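Local coordinates for uncharacterized protein (Parabacteroides distasonis, PDB 3LM3), which is of unknown function but is probably a glycoside hydrolase or deacetylase, at residues 381-389 with 426-436. Residues are numbered along the deposited sequence; the frame is centred on the assembly and turned at random.
Sequences PAYVIDFTR and PVLIDKLEKED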
# COMPACT_ATOMS: atom_id res chain seq x y z
N PRO A 381 -6.91 25.84 -16.93
CA PRO A 381 -7.23 25.65 -15.51
C PRO A 381 -7.04 24.20 -15.04
O PRO A 381 -6.92 23.29 -15.87
CB PRO A 381 -8.72 26.01 -15.45
CG PRO A 381 -9.25 25.55 -16.75
CD PRO A 381 -8.12 25.85 -17.77
N ALA A 382 -7.06 24.03 -13.73
CA ALA A 382 -7.12 22.70 -13.14
C ALA A 382 -8.56 22.19 -13.19
O ALA A 382 -9.52 22.97 -13.07
CB ALA A 382 -6.60 22.71 -11.71
N TYR A 383 -8.69 20.90 -13.45
CA TYR A 383 -9.95 20.20 -13.46
C TYR A 383 -10.02 19.19 -12.33
O TYR A 383 -9.06 18.52 -12.01
CB TYR A 383 -10.12 19.44 -14.78
CG TYR A 383 -10.31 20.37 -15.95
CD1 TYR A 383 -9.23 21.00 -16.55
CD2 TYR A 383 -11.57 20.63 -16.43
CE1 TYR A 383 -9.42 21.88 -17.62
CE2 TYR A 383 -11.78 21.51 -17.50
CZ TYR A 383 -10.69 22.13 -18.08
OH TYR A 383 -10.88 23.01 -19.15
N VAL A 384 -11.21 19.05 -11.77
CA VAL A 384 -11.49 17.99 -10.82
C VAL A 384 -11.53 16.68 -11.58
O VAL A 384 -12.36 16.48 -12.47
CB VAL A 384 -12.86 18.20 -10.12
CG1 VAL A 384 -13.16 17.03 -9.14
CG2 VAL A 384 -12.91 19.52 -9.36
N ILE A 385 -10.64 15.75 -11.20
CA ILE A 385 -10.66 14.39 -11.75
C ILE A 385 -11.13 13.34 -10.74
O ILE A 385 -11.41 12.20 -11.11
CB ILE A 385 -9.31 13.96 -12.38
CG1 ILE A 385 -8.21 13.81 -11.34
CG2 ILE A 385 -8.93 14.95 -13.49
CD1 ILE A 385 -6.99 13.00 -11.88
N ASP A 386 -11.20 13.71 -9.46
CA ASP A 386 -11.74 12.82 -8.43
C ASP A 386 -12.35 13.69 -7.34
O ASP A 386 -11.73 14.64 -6.87
CB ASP A 386 -10.63 11.93 -7.83
CG ASP A 386 -11.18 10.76 -7.03
OD1 ASP A 386 -11.52 11.00 -5.84
OD2 ASP A 386 -11.19 9.63 -7.60
N PHE A 387 -13.56 13.35 -6.93
CA PHE A 387 -14.17 13.90 -5.73
C PHE A 387 -14.99 12.78 -5.14
O PHE A 387 -16.01 12.37 -5.73
CB PHE A 387 -15.03 15.13 -6.04
CG PHE A 387 -15.67 15.72 -4.82
CD1 PHE A 387 -14.88 16.23 -3.78
CD2 PHE A 387 -17.04 15.77 -4.70
CE1 PHE A 387 -15.46 16.75 -2.64
CE2 PHE A 387 -17.63 16.31 -3.55
CZ PHE A 387 -16.84 16.81 -2.54
N THR A 388 -14.50 12.22 -4.04
CA THR A 388 -15.08 11.05 -3.42
C THR A 388 -15.43 11.44 -1.99
O THR A 388 -14.55 11.73 -1.19
CB THR A 388 -14.08 9.88 -3.44
OG1 THR A 388 -13.68 9.59 -4.78
CG2 THR A 388 -14.68 8.61 -2.83
N ARG A 389 -16.73 11.47 -1.67
CA ARG A 389 -17.20 11.85 -0.35
C ARG A 389 -17.25 10.68 0.60
O ARG A 389 -17.66 9.61 0.25
CB ARG A 389 -18.59 12.48 -0.48
CG ARG A 389 -18.56 13.83 -1.13
CD ARG A 389 -19.93 14.43 -1.24
NE ARG A 389 -20.45 14.80 0.07
CZ ARG A 389 -21.40 15.70 0.24
NH1 ARG A 389 -21.94 16.33 -0.80
NH2 ARG A 389 -21.79 15.97 1.47
N PRO A 426 -13.79 15.02 -16.36
CA PRO A 426 -13.19 16.09 -15.56
C PRO A 426 -13.92 17.42 -15.78
O PRO A 426 -14.26 17.78 -16.93
CB PRO A 426 -11.76 16.16 -16.08
CG PRO A 426 -11.48 14.71 -16.44
CD PRO A 426 -12.77 14.26 -17.11
N VAL A 427 -14.14 18.15 -14.68
CA VAL A 427 -14.87 19.42 -14.72
C VAL A 427 -14.20 20.44 -13.84
O VAL A 427 -13.57 20.09 -12.84
CB VAL A 427 -16.32 19.28 -14.25
CG1 VAL A 427 -17.10 18.35 -15.18
CG2 VAL A 427 -16.38 18.80 -12.81
N LEU A 428 -14.39 21.72 -14.15
CA LEU A 428 -13.95 22.79 -13.26
C LEU A 428 -14.65 22.67 -11.92
O LEU A 428 -15.81 22.24 -11.79
CB LEU A 428 -14.25 24.17 -13.86
CG LEU A 428 -13.60 24.52 -15.19
CD1 LEU A 428 -14.12 25.88 -15.63
CD2 LEU A 428 -12.09 24.54 -15.11
N ILE A 429 -13.95 23.10 -10.89
CA ILE A 429 -14.45 23.01 -9.55
C ILE A 429 -15.77 23.79 -9.38
O ILE A 429 -16.66 23.41 -8.61
CB ILE A 429 -13.34 23.43 -8.55
CG1 ILE A 429 -13.52 22.75 -7.19
CG2 ILE A 429 -13.20 24.92 -8.47
CD1 ILE A 429 -12.29 22.91 -6.30
N ASP A 430 -15.92 24.88 -10.13
CA ASP A 430 -17.15 25.69 -10.06
C ASP A 430 -18.34 25.06 -10.79
O ASP A 430 -19.42 25.60 -10.77
CB ASP A 430 -16.93 27.15 -10.49
CG ASP A 430 -16.64 27.32 -11.97
OD1 ASP A 430 -16.63 26.34 -12.73
OD2 ASP A 430 -16.40 28.48 -12.38
N LYS A 431 -18.13 23.88 -11.39
CA LYS A 431 -19.20 23.08 -11.97
C LYS A 431 -19.76 22.03 -11.00
O LYS A 431 -20.79 21.42 -11.29
CB LYS A 431 -18.69 22.34 -13.21
CG LYS A 431 -18.17 23.19 -14.30
CD LYS A 431 -19.24 24.06 -14.87
CE LYS A 431 -18.85 24.61 -16.21
NZ LYS A 431 -17.62 25.42 -16.10
N LEU A 432 -19.10 21.81 -9.87
CA LEU A 432 -19.64 20.92 -8.86
C LEU A 432 -20.91 21.49 -8.25
O LEU A 432 -21.11 22.70 -8.21
CB LEU A 432 -18.62 20.64 -7.76
CG LEU A 432 -17.31 20.01 -8.22
CD1 LEU A 432 -16.43 19.77 -7.01
CD2 LEU A 432 -17.51 18.69 -9.02
N GLU A 433 -21.76 20.61 -7.75
CA GLU A 433 -22.96 21.02 -7.04
C GLU A 433 -22.62 21.87 -5.81
O GLU A 433 -21.57 21.70 -5.20
CB GLU A 433 -23.77 19.80 -6.60
CG GLU A 433 -24.18 18.87 -7.75
CD GLU A 433 -24.80 17.57 -7.26
OE1 GLU A 433 -25.70 17.64 -6.39
OE2 GLU A 433 -24.38 16.49 -7.74
N LYS A 434 -23.52 22.77 -5.42
CA LYS A 434 -23.23 23.76 -4.37
C LYS A 434 -22.75 23.10 -3.06
O LYS A 434 -21.84 23.61 -2.38
CB LYS A 434 -24.47 24.63 -4.11
CG LYS A 434 -24.32 25.71 -3.02
CD LYS A 434 -23.08 26.59 -3.23
CE LYS A 434 -23.11 27.81 -2.30
NZ LYS A 434 -23.54 27.57 -0.90
N GLU A 435 -23.36 21.97 -2.76
CA GLU A 435 -23.14 21.27 -1.49
C GLU A 435 -21.74 20.71 -1.48
O GLU A 435 -21.11 20.61 -0.42
CB GLU A 435 -24.13 20.11 -1.32
CG GLU A 435 -24.18 19.09 -2.47
CD GLU A 435 -25.00 17.85 -2.14
OE1 GLU A 435 -25.93 17.95 -1.30
OE2 GLU A 435 -24.73 16.78 -2.73
N ASP A 436 -21.28 20.29 -2.67
CA ASP A 436 -19.93 19.73 -2.84
C ASP A 436 -18.93 20.84 -2.74
O ASP A 436 -17.92 20.71 -2.04
CB ASP A 436 -19.84 18.99 -4.16
CG ASP A 436 -20.65 17.72 -4.18
OD1 ASP A 436 -20.96 17.18 -3.09
OD2 ASP A 436 -20.91 17.18 -5.29
O HOH W 1 -11.20 24.10 -11.28
O HOH W 2 -22.30 19.23 1.88
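The bend of Arg-389 at chi3 (70°) carries its guanidinium across to Asp-436, whose CG stands anti to the carbonyl carbon, beside its own backbone N (chi1 -70°). The ion pair joins the far end of strand 383-389, an outermost strand of a four-stranded antiparallel sheet, to the first turn of helix 434-443: a worked example of an edge strand met by a returning chain through one antiparallel beta bridge and then by side chains. Val-384 and Val-427 form that single hydrogen-bonded pair: Val-384 N lies 2.8 Å from Val-427 O, with a longer return bond from Val-427 N to Val-384 O. Beside it, Leu-428 CD2 sits over one face of the Tyr-383 ring, a CH-pi contact 4.1 Å from the centroid, while Val-384 CG2 packs on Ile-429 CG1. Farther along, Asp-436 CG lies 3.4 Å from Phe-387 CE2, ring and carboxylate steeply inclined; Asp-436 OD2 forms a salt bridge with Lys-414. An alanine in place of Asp-436 would probably leave Arg-389 NH1 with the longer ion pair to Glu-435 and take from Lys-414 one of its carboxylate partners. Both are salt bridges: Arg-389 NH1 meets Glu-435 OE2 at 3.4 Å and Asp-436 OD1 at 2.6 Å, the latter through a bent hydrogen bond (133°) with OD1 tilted from the guanidinium plane.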